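Local coordinates for protein toll (Drosophila melanogaster, PDB 4LXR) that serves as the cell-surface receptor for cleaved Spätzle, switching on Toll signalling in embryonic dorsal-ventral patterning and antifungal defence, at residues V461-L475 with G486-L498. Residues are numbered along the deposited sequence; the frame is centred on the assembly and turned at random.
Sequences VYNDWKNTMLQLREL and GYEDLAFLSQNRL
Leu493 N hydrogen-bonds to Lys466 O at 2.8 Å and Gln495 N to Leu470 O at 3.3 Å, so that 486-498 follows the course of 461-475 from helix 463-467 past the type I turn Met469-Leu472. Ser494, its hydroxyl anti to the backbone N (chi1 172°), donates through OG to Leu472 O at 2.8 Å and fastens the end of that turn. Asn496 ND2 donates almost straight (175°) to Gln471 O at 2.7 Å, the oxygen lying in the plane of the Asn496 amide. Arg473, bent at chi2 and chi3, grips Asn496 side-on: NE donates to Asn496 O at 2.8 Å and NH2 to Asn496 OD1 at 3.0 Å, both acceptors near the guanidinium plane. With alanine in place of Arg473, Asn496 O and OD1 would probably lose these donors, leaving the amide held across the contact by ND2 alone. Arg497 sets its guanidinium over one face of that of Arg473, shifted toward the rim, the planes 39° apart, despite the like charges. These are successive coils of the leucine-rich-repeat solenoid in the Toll ectodomain, and Leu475 and Phe492 are buried in its interior. Lys466 CG sits over the Phe492 ring in a CH-pi contact, Trp465 O lies at the ring edge, and Leu475 CD2 comes obliquely to Phe492 CE1 at 3.5 Å. Beyond the ring, Lys466 NZ donates to Glu488 O from above the carbonyl plane and to a water that bridges Val461 O and Asp489 OD1.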
ATOM      1  N   VAL A 461     -22.811   7.644   9.023  1.00 38.37           N
ATOM      2  CA  VAL A 461     -22.924   6.845   7.807  1.00 44.48           C
ATOM      3  C   VAL A 461     -24.162   7.273   7.015  1.00 45.75           C
ATOM      4  O   VAL A 461     -25.276   6.904   7.365  1.00 43.55           O
ATOM      5  CB  VAL A 461     -23.034   5.344   8.135  1.00 38.66           C
ATOM      6  CG1 VAL A 461     -23.157   4.547   6.870  1.00 33.54           C
ATOM      7  CG2 VAL A 461     -21.831   4.889   8.954  1.00 40.21           C
ATOM      8  N   TYR A 462     -23.959   8.051   5.954  1.00 39.47           N
ATOM      9  CA  TYR A 462     -25.062   8.631   5.174  1.00 33.51           C
ATOM     10  C   TYR A 462     -25.932   7.625   4.423  1.00 32.84           C
ATOM     11  O   TYR A 462     -25.510   6.508   4.148  1.00 47.28           O
ATOM     12  CB  TYR A 462     -24.530   9.710   4.209  1.00 31.27           C
ATOM     13  CG  TYR A 462     -24.208  10.998   4.918  1.00 36.46           C
ATOM     14  CD1 TYR A 462     -23.082  11.103   5.733  1.00 36.25           C
ATOM     15  CD2 TYR A 462     -25.046  12.105   4.803  1.00 38.91           C
ATOM     16  CE1 TYR A 462     -22.795  12.281   6.410  1.00 42.50           C
ATOM     17  CE2 TYR A 462     -24.757  13.294   5.462  1.00 43.12           C
ATOM     18  CZ  TYR A 462     -23.635  13.373   6.268  1.00 45.06           C
ATOM     19  OH  TYR A 462     -23.355  14.548   6.928  1.00 50.27           O
ATOM     20  N   ASN A 463     -27.143   8.048   4.078  1.00 36.58           N
ATOM     21  CA  ASN A 463     -28.137   7.176   3.449  1.00 44.45           C
ATOM     22  C   ASN A 463     -27.736   6.645   2.077  1.00 49.12           C
ATOM     23  O   ASN A 463     -27.902   5.456   1.790  1.00 51.22           O
ATOM     24  CB  ASN A 463     -29.489   7.891   3.345  1.00 46.69           C
ATOM     25  CG  ASN A 463     -30.515   7.086   2.566  1.00 52.91           C
ATOM     26  OD1 ASN A 463     -31.142   6.173   3.099  1.00 51.45           O
ATOM     27  ND2 ASN A 463     -30.689   7.422   1.292  1.00 55.29           N
ATOM     28  N   ASP A 464     -27.219   7.526   1.225  1.00 47.42           N
ATOM     29  CA  ASP A 464     -26.866   7.123  -0.130  1.00 45.52           C
ATOM     30  C   ASP A 464     -25.757   6.079  -0.150  1.00 44.18           C
ATOM     31  O   ASP A 464     -25.719   5.246  -1.054  1.00 47.18           O
ATOM     32  CB  ASP A 464     -26.491   8.328  -1.000  1.00 44.62           C
ATOM     33  CG  ASP A 464     -25.491   9.245  -0.327  1.00 43.34           C
ATOM     34  OD1 ASP A 464     -25.721   9.625   0.848  1.00 43.35           O
ATOM     35  OD2 ASP A 464     -24.479   9.587  -0.977  1.00 39.75           O
ATOM     36  N   TRP A 465     -24.868   6.112   0.844  1.00 42.79           N
ATOM     37  CA  TRP A 465     -23.751   5.162   0.877  1.00 40.90           C
ATOM     38  C   TRP A 465     -24.279   3.751   1.094  1.00 43.31           C
ATOM     39  O   TRP A 465     -23.681   2.771   0.642  1.00 46.20           O
ATOM     40  CB  TRP A 465     -22.727   5.515   1.969  1.00 39.55           C
ATOM     41  CG  TRP A 465     -22.140   6.905   1.863  1.00 36.60           C
ATOM     42  CD1 TRP A 465     -22.193   7.742   0.786  1.00 32.43           C
ATOM     43  CD2 TRP A 465     -21.421   7.613   2.884  1.00 31.12           C
ATOM     44  NE1 TRP A 465     -21.562   8.928   1.075  1.00 36.45           N
ATOM     45  CE2 TRP A 465     -21.077   8.872   2.356  1.00 34.54           C
ATOM     46  CE3 TRP A 465     -21.041   7.304   4.193  1.00 32.42           C
ATOM     47  CZ2 TRP A 465     -20.371   9.825   3.094  1.00 31.49           C
ATOM     48  CZ3 TRP A 465     -20.347   8.254   4.930  1.00 30.67           C
ATOM     49  CH2 TRP A 465     -20.014   9.496   4.376  1.00 31.39           C
ATOM     50  N   LYS A 466     -25.410   3.648   1.787  1.00 39.08           N
ATOM     51  CA  LYS A 466     -25.988   2.345   2.093  1.00 42.39           C
ATOM     52  C   LYS A 466     -26.960   1.894   1.012  1.00 44.75           C
ATOM     53  O   LYS A 466     -27.038   0.708   0.690  1.00 51.50           O
ATOM     54  CB  LYS A 466     -26.731   2.379   3.437  1.00 40.88           C
ATOM     55  CG  LYS A 466     -25.862   2.567   4.673  1.00 41.70           C
ATOM     56  CD  LYS A 466     -26.729   2.579   5.934  1.00 47.52           C
ATOM     57  CE  LYS A 466     -27.731   3.728   5.878  1.00 46.27           C
ATOM     58  NZ  LYS A 466     -28.453   3.962   7.145  1.00 40.97           N
ATOM     59  N   ASN A 467     -27.717   2.839   0.466  1.00 46.92           N
ATOM     60  CA  ASN A 467     -28.898   2.481  -0.313  1.00 52.23           C
ATOM     61  C   ASN A 467     -28.879   2.913  -1.770  1.00 54.52           C
ATOM     62  O   ASN A 467     -29.663   2.408  -2.573  1.00 59.29           O
ATOM     63  CB  ASN A 467     -30.155   3.021   0.368  1.00 48.59           C
ATOM     64  CG  ASN A 467     -30.344   2.453   1.760  1.00 51.12           C
ATOM     65  OD1 ASN A 467     -30.226   1.243   1.972  1.00 51.81           O
ATOM     66  ND2 ASN A 467     -30.632   3.326   2.721  1.00 44.11           N
ATOM     67  N   THR A 468     -27.982   3.829  -2.119  1.00 42.81           N
ATOM     68  CA  THR A 468     -27.954   4.348  -3.479  1.00 42.07           C
ATOM     69  C   THR A 468     -26.747   3.803  -4.234  1.00 45.41           C
ATOM     70  O   THR A 468     -26.821   3.535  -5.424  1.00 48.84           O
ATOM     71  CB  THR A 468     -27.950   5.893  -3.495  1.00 52.19           C
ATOM     72  OG1 THR A 468     -29.056   6.387  -2.731  1.00 54.99           O
ATOM     73  CG2 THR A 468     -28.057   6.419  -4.918  1.00 57.30           C
ATOM     74  N   MET A 469     -25.635   3.624  -3.533  1.00 48.60           N
ATOM     75  CA  MET A 469     -24.424   3.120  -4.164  1.00 50.64           C
ATOM     76  C   MET A 469     -24.402   1.607  -4.126  1.00 49.61           C
ATOM     77  O   MET A 469     -23.784   1.001  -3.245  1.00 49.84           O
ATOM     78  CB  MET A 469     -23.188   3.690  -3.479  1.00 48.32           C
ATOM     79  CG  MET A 469     -23.162   5.196  -3.512  1.00 45.50           C
ATOM     80  SD  MET A 469     -21.738   5.881  -2.667  1.00 43.05           S
ATOM     81  CE  MET A 469     -22.029   7.639  -2.930  1.00 46.63           C
ATOM     82  N   LEU A 470     -25.074   0.999  -5.096  1.00 53.30           N
ATOM     83  CA  LEU A 470     -25.282  -0.441  -5.086  1.00 62.33           C
ATOM     84  C   LEU A 470     -24.074  -1.188  -5.641  1.00 63.00           C
ATOM     85  O   LEU A 470     -24.009  -2.416  -5.573  1.00 60.23           O
ATOM     86  CB  LEU A 470     -26.546  -0.793  -5.868  1.00 67.73           C
ATOM     87  CG  LEU A 470     -27.823  -0.996  -5.046  1.00 72.90           C
ATOM     88  CD1 LEU A 470     -27.862  -0.093  -3.825  1.00 68.95           C
ATOM     89  CD2 LEU A 470     -29.045  -0.762  -5.922  1.00 75.21           C
ATOM     90  N   GLN A 471     -23.113  -0.436  -6.170  1.00 63.20           N
ATOM     91  CA  GLN A 471     -21.911  -1.032  -6.750  1.00 63.27           C
ATOM     92  C   GLN A 471     -20.656  -0.739  -5.917  1.00 54.52           C
ATOM     93  O   GLN A 471     -19.560  -1.159  -6.280  1.00 56.53           O
ATOM     94  CB  GLN A 471     -21.717  -0.550  -8.195  1.00 59.50           C
ATOM     95  CG  GLN A 471     -22.859  -0.903  -9.145  1.00 66.66           C
ATOM     96  CD  GLN A 471     -22.865  -2.370  -9.526  1.00 76.52           C
ATOM     97  OE1 GLN A 471     -21.855  -2.909  -9.979  1.00 80.11           O
ATOM     98  NE2 GLN A 471     -24.005  -3.028  -9.339  1.00 84.19           N
ATOM     99  N   LEU A 472     -20.824  -0.040  -4.796  1.00 42.84           N
ATOM    100  CA  LEU A 472     -19.687   0.384  -3.970  1.00 41.43           C
ATOM    101  C   LEU A 472     -18.809  -0.789  -3.537  1.00 48.74           C
ATOM    102  O   LEU A 472     -19.305  -1.780  -3.001  1.00 49.77           O
ATOM    103  CB  LEU A 472     -20.165   1.177  -2.748  1.00 39.29           C
ATOM    104  CG  LEU A 472     -19.164   2.130  -2.095  1.00 42.54           C
ATOM    105  CD1 LEU A 472     -18.748   3.234  -3.071  1.00 33.58           C
ATOM    106  CD2 LEU A 472     -19.737   2.737  -0.826  1.00 45.65           C
ATOM    107  N   ARG A 473     -17.506  -0.671  -3.783  1.00 43.90           N
ATOM    108  CA  ARG A 473     -16.560  -1.746  -3.493  1.00 42.01           C
ATOM    109  C   ARG A 473     -15.728  -1.426  -2.264  1.00 41.64           C
ATOM    110  O   ARG A 473     -15.414  -2.310  -1.464  1.00 43.57           O
ATOM    111  CB  ARG A 473     -15.639  -1.976  -4.688  1.00 51.00           C
ATOM    112  CG  ARG A 473     -14.404  -2.817  -4.395  1.00 55.25           C
ATOM    113  CD  ARG A 473     -14.747  -4.270  -4.080  1.00 60.69           C
ATOM    114  NE  ARG A 473     -15.378  -4.947  -5.209  1.00 64.44           N
ATOM    115  CZ  ARG A 473     -14.711  -5.556  -6.185  1.00 67.51           C
ATOM    116  NH1 ARG A 473     -13.385  -5.565  -6.176  1.00 72.34           N
ATOM    117  NH2 ARG A 473     -15.367  -6.147  -7.175  1.00 63.01           N
ATOM    118  N   GLU A 474     -15.385  -0.151  -2.115  1.00 42.55           N
ATOM    119  CA  GLU A 474     -14.509   0.292  -1.043  1.00 39.30           C
ATOM    120  C   GLU A 474     -15.038   1.596  -0.445  1.00 40.01           C
ATOM    121  O   GLU A 474     -15.302   2.563  -1.162  1.00 37.42           O
ATOM    122  CB  GLU A 474     -13.089   0.469  -1.574  1.00 50.41           C
ATOM    123  CG  GLU A 474     -12.153   1.223  -0.646  1.00 67.68           C
ATOM    124  CD  GLU A 474     -11.361   0.307   0.264  1.00 77.58           C
ATOM    125  OE1 GLU A 474     -11.310  -0.909  -0.024  1.00 83.25           O
ATOM    126  OE2 GLU A 474     -10.790   0.803   1.266  1.00 76.29           O
ATOM    127  N   LEU A 475     -15.225   1.601   0.871  1.00 43.65           N
ATOM    128  CA  LEU A 475     -15.682   2.785   1.587  1.00 44.34           C
ATOM    129  C   LEU A 475     -14.801   3.026   2.811  1.00 42.57           C
ATOM    130  O   LEU A 475     -15.014   2.432   3.865  1.00 44.61           O
ATOM    131  CB  LEU A 475     -17.149   2.618   2.005  1.00 41.49           C
ATOM    132  CG  LEU A 475     -17.742   3.717   2.884  1.00 35.62           C
ATOM    133  CD1 LEU A 475     -17.690   5.076   2.197  1.00 35.09           C
ATOM    134  CD2 LEU A 475     -19.171   3.375   3.289  1.00 38.02           C
ATOM    135  N   GLY A 486     -25.419   1.659  15.288  1.00 47.30           N
ATOM    136  CA  GLY A 486     -26.610   0.835  15.446  1.00 42.83           C
ATOM    137  C   GLY A 486     -26.608  -0.136  14.276  1.00 47.34           C
ATOM    138  O   GLY A 486     -25.747  -0.044  13.409  1.00 54.94           O
ATOM    139  N   TYR A 487     -27.547  -1.069  14.229  1.00 45.15           N
ATOM    140  CA  TYR A 487     -27.539  -2.027  13.136  1.00 54.83           C
ATOM    141  C   TYR A 487     -27.851  -1.330  11.815  1.00 51.09           C
ATOM    142  O   TYR A 487     -27.419  -1.780  10.758  1.00 57.08           O
ATOM    143  CB  TYR A 487     -28.499  -3.198  13.396  1.00 61.34           C
ATOM    144  CG  TYR A 487     -29.960  -2.859  13.238  1.00 65.29           C
ATOM    145  CD1 TYR A 487     -30.691  -2.334  14.301  1.00 69.95           C
ATOM    146  CD2 TYR A 487     -30.614  -3.071  12.031  1.00 69.11           C
ATOM    147  CE1 TYR A 487     -32.031  -2.024  14.165  1.00 70.94           C
ATOM    148  CE2 TYR A 487     -31.952  -2.765  11.883  1.00 76.41           C
ATOM    149  CZ  TYR A 487     -32.658  -2.242  12.953  1.00 76.81           C
ATOM    150  OH  TYR A 487     -33.990  -1.937  12.805  1.00 78.08           O
ATOM    151  N   GLU A 488     -28.585  -0.221  11.886  1.00 49.79           N
ATOM    152  CA  GLU A 488     -28.910   0.574  10.700  1.00 51.93           C
ATOM    153  C   GLU A 488     -27.670   1.185  10.051  1.00 49.44           C
ATOM    154  O   GLU A 488     -27.673   1.475   8.853  1.00 54.83           O
ATOM    155  CB  GLU A 488     -29.897   1.691  11.045  1.00 52.49           C
ATOM    156  CG  GLU A 488     -31.221   1.210  11.586  1.00 69.53           C
ATOM    157  CD  GLU A 488     -31.361   1.445  13.085  1.00 79.59           C
ATOM    158  OE1 GLU A 488     -30.326   1.544  13.784  1.00 74.17           O
ATOM    159  OE2 GLU A 488     -32.513   1.537  13.562  1.00 87.10           O
ATOM    160  N   ASP A 489     -26.621   1.404  10.842  1.00 49.15           N
ATOM    161  CA  ASP A 489     -25.386   1.998  10.322  1.00 50.56           C
ATOM    162  C   ASP A 489     -24.574   0.988   9.509  1.00 53.81           C
ATOM    163  O   ASP A 489     -23.682   1.375   8.756  1.00 46.25           O
ATOM    164  CB  ASP A 489     -24.524   2.559  11.456  1.00 51.42           C
ATOM    165  CG  ASP A 489     -25.199   3.698  12.202  1.00 54.29           C
ATOM    166  OD1 ASP A 489     -25.919   4.500  11.567  1.00 56.63           O
ATOM    167  OD2 ASP A 489     -25.003   3.793  13.432  1.00 53.05           O
ATOM    168  N   LEU A 490     -24.887  -0.301   9.669  1.00 50.17           N
ATOM    169  CA  LEU A 490     -24.178  -1.362   8.954  1.00 49.06           C
ATOM    170  C   LEU A 490     -24.994  -1.946   7.809  1.00 51.98           C
ATOM    171  O   LEU A 490     -24.560  -2.900   7.168  1.00 54.51           O
ATOM    172  CB  LEU A 490     -23.776  -2.506   9.899  1.00 46.22           C
ATOM    173  CG  LEU A 490     -23.045  -2.222  11.217  1.00 48.46           C
ATOM    174  CD1 LEU A 490     -23.019  -3.488  12.054  1.00 44.68           C
ATOM    175  CD2 LEU A 490     -21.633  -1.693  11.004  1.00 47.49           C
ATOM    176  N   ALA A 491     -26.166  -1.382   7.540  1.00 54.30           N
ATOM    177  CA  ALA A 491     -27.048  -1.963   6.527  1.00 55.96           C
ATOM    178  C   ALA A 491     -26.755  -1.496   5.096  1.00 55.79           C
ATOM    179  O   ALA A 491     -27.614  -0.888   4.452  1.00 55.22           O
ATOM    180  CB  ALA A 491     -28.516  -1.723   6.888  1.00 51.99           C
ATOM    181  N   PHE A 492     -25.555  -1.800   4.602  1.00 54.49           N
ATOM    182  CA  PHE A 492     -25.159  -1.429   3.239  1.00 53.85           C
ATOM    183  C   PHE A 492     -25.736  -2.440   2.243  1.00 52.94           C
ATOM    184  O   PHE A 492     -25.617  -3.645   2.449  1.00 51.31           O
ATOM    185  CB  PHE A 492     -23.631  -1.390   3.095  1.00 39.37           C
ATOM    186  CG  PHE A 492     -22.945  -0.402   3.999  1.00 44.74           C
ATOM    187  CD1 PHE A 492     -22.717   0.904   3.580  1.00 38.82           C
ATOM    188  CD2 PHE A 492     -22.507  -0.779   5.259  1.00 48.95           C
ATOM    189  CE1 PHE A 492     -22.079   1.816   4.409  1.00 34.37           C
ATOM    190  CE2 PHE A 492     -21.865   0.136   6.096  1.00 46.88           C
ATOM    191  CZ  PHE A 492     -21.647   1.436   5.663  1.00 40.23           C
ATOM    192  N   LEU A 493     -26.329  -1.952   1.156  1.00 50.80           N
ATOM    193  CA  LEU A 493     -27.038  -2.821   0.213  1.00 54.31           C
ATOM    194  C   LEU A 493     -26.210  -3.236  -1.009  1.00 62.92           C
ATOM    195  O   LEU A 493     -26.693  -3.972  -1.872  1.00 66.37           O
ATOM    196  CB  LEU A 493     -28.336  -2.152  -0.255  1.00 53.82           C
ATOM    197  CG  LEU A 493     -29.633  -2.425   0.514  1.00 59.53           C
ATOM    198  CD1 LEU A 493     -29.419  -2.439   2.023  1.00 46.52           C
ATOM    199  CD2 LEU A 493     -30.681  -1.392   0.125  1.00 62.27           C
ATOM    200  N   SER A 494     -24.967  -2.779  -1.084  1.00 61.56           N
ATOM    201  CA  SER A 494     -24.126  -3.094  -2.240  1.00 64.68           C
ATOM    202  C   SER A 494     -23.809  -4.591  -2.397  1.00 61.89           C
ATOM    203  O   SER A 494     -23.487  -5.284  -1.430  1.00 51.58           O
ATOM    204  CB  SER A 494     -22.831  -2.281  -2.214  1.00 61.71           C
ATOM    205  OG  SER A 494     -21.956  -2.736  -3.228  1.00 64.78           O
ATOM    206  N   GLN A 495     -23.876  -5.070  -3.635  1.00 65.99           N
ATOM    207  CA  GLN A 495     -23.668  -6.483  -3.931  1.00 74.03           C
ATOM    208  C   GLN A 495     -22.328  -6.728  -4.617  1.00 73.78           C
ATOM    209  O   GLN A 495     -22.130  -7.763  -5.254  1.00 77.57           O
ATOM    210  CB  GLN A 495     -24.810  -7.008  -4.808  1.00 77.77           C
ATOM    211  CG  GLN A 495     -26.075  -7.386  -4.042  1.00 78.38           C
ATOM    212  CD  GLN A 495     -26.105  -8.861  -3.668  1.00 87.48           C
ATOM    213  OE1 GLN A 495     -25.168  -9.381  -3.058  1.00 92.14           O
ATOM    214  NE2 GLN A 495     -27.178  -9.549  -4.048  1.00 86.45           N
ATOM    215  N   ASN A 496     -21.416  -5.772  -4.468  1.00 68.27           N
ATOM    216  CA  ASN A 496     -20.124  -5.789  -5.148  1.00 60.70           C
ATOM    217  C   ASN A 496     -18.965  -5.888  -4.151  1.00 60.93           C
ATOM    218  O   ASN A 496     -18.018  -5.117  -4.214  1.00 48.24           O
ATOM    219  CB  ASN A 496     -19.988  -4.525  -6.006  1.00 60.20           C
ATOM    220  CG  ASN A 496     -18.763  -4.547  -6.916  1.00 61.16           C
ATOM    221  OD1 ASN A 496     -18.270  -5.610  -7.300  1.00 58.93           O
ATOM    222  ND2 ASN A 496     -18.267  -3.360  -7.259  1.00 52.10           N
ATOM    223  N   ARG A 497     -19.067  -6.834  -3.221  1.00 65.50           N
ATOM    224  CA  ARG A 497     -17.996  -7.138  -2.264  1.00 61.33           C
ATOM    225  C   ARG A 497     -17.527  -5.924  -1.468  1.00 59.66           C
ATOM    226  O   ARG A 497     -16.330  -5.667  -1.353  1.00 54.64           O
ATOM    227  CB  ARG A 497     -16.810  -7.828  -2.957  1.00 62.97           C
ATOM    228  CG  ARG A 497     -17.186  -9.138  -3.664  1.00 74.26           C
ATOM    229  CD  ARG A 497     -16.018 -10.118  -3.741  1.00 81.43           C
ATOM    230  NE  ARG A 497     -14.798  -9.488  -4.243  1.00 90.57           N
ATOM    231  CZ  ARG A 497     -14.462  -9.404  -5.529  1.00 94.02           C
ATOM    232  NH1 ARG A 497     -13.329  -8.808  -5.879  1.00 93.90           N
ATOM    233  NH2 ARG A 497     -15.254  -9.911  -6.466  1.00 93.42           N
ATOM    234  N   LEU A 498     -18.486  -5.198  -0.901  1.00 57.01           N
ATOM    235  CA  LEU A 498     -18.196  -3.955  -0.212  1.00 47.46           C
ATOM    236  C   LEU A 498     -17.373  -4.161   1.054  1.00 55.54           C
ATOM    237  O   LEU A 498     -17.727  -4.962   1.929  1.00 57.16           O
ATOM    238  CB  LEU A 498     -19.485  -3.186   0.118  1.00 45.27           C
ATOM    239  CG  LEU A 498     -19.275  -1.845   0.838  1.00 45.18           C
ATOM    240  CD1 LEU A 498     -18.345  -0.902   0.042  1.00 39.43           C
ATOM    241  CD2 LEU A 498     -20.610  -1.171   1.137  1.00 43.63           C
TER
HETATM  242  O   HOH W   1     -26.465   5.115   8.953  1.00 44.92           O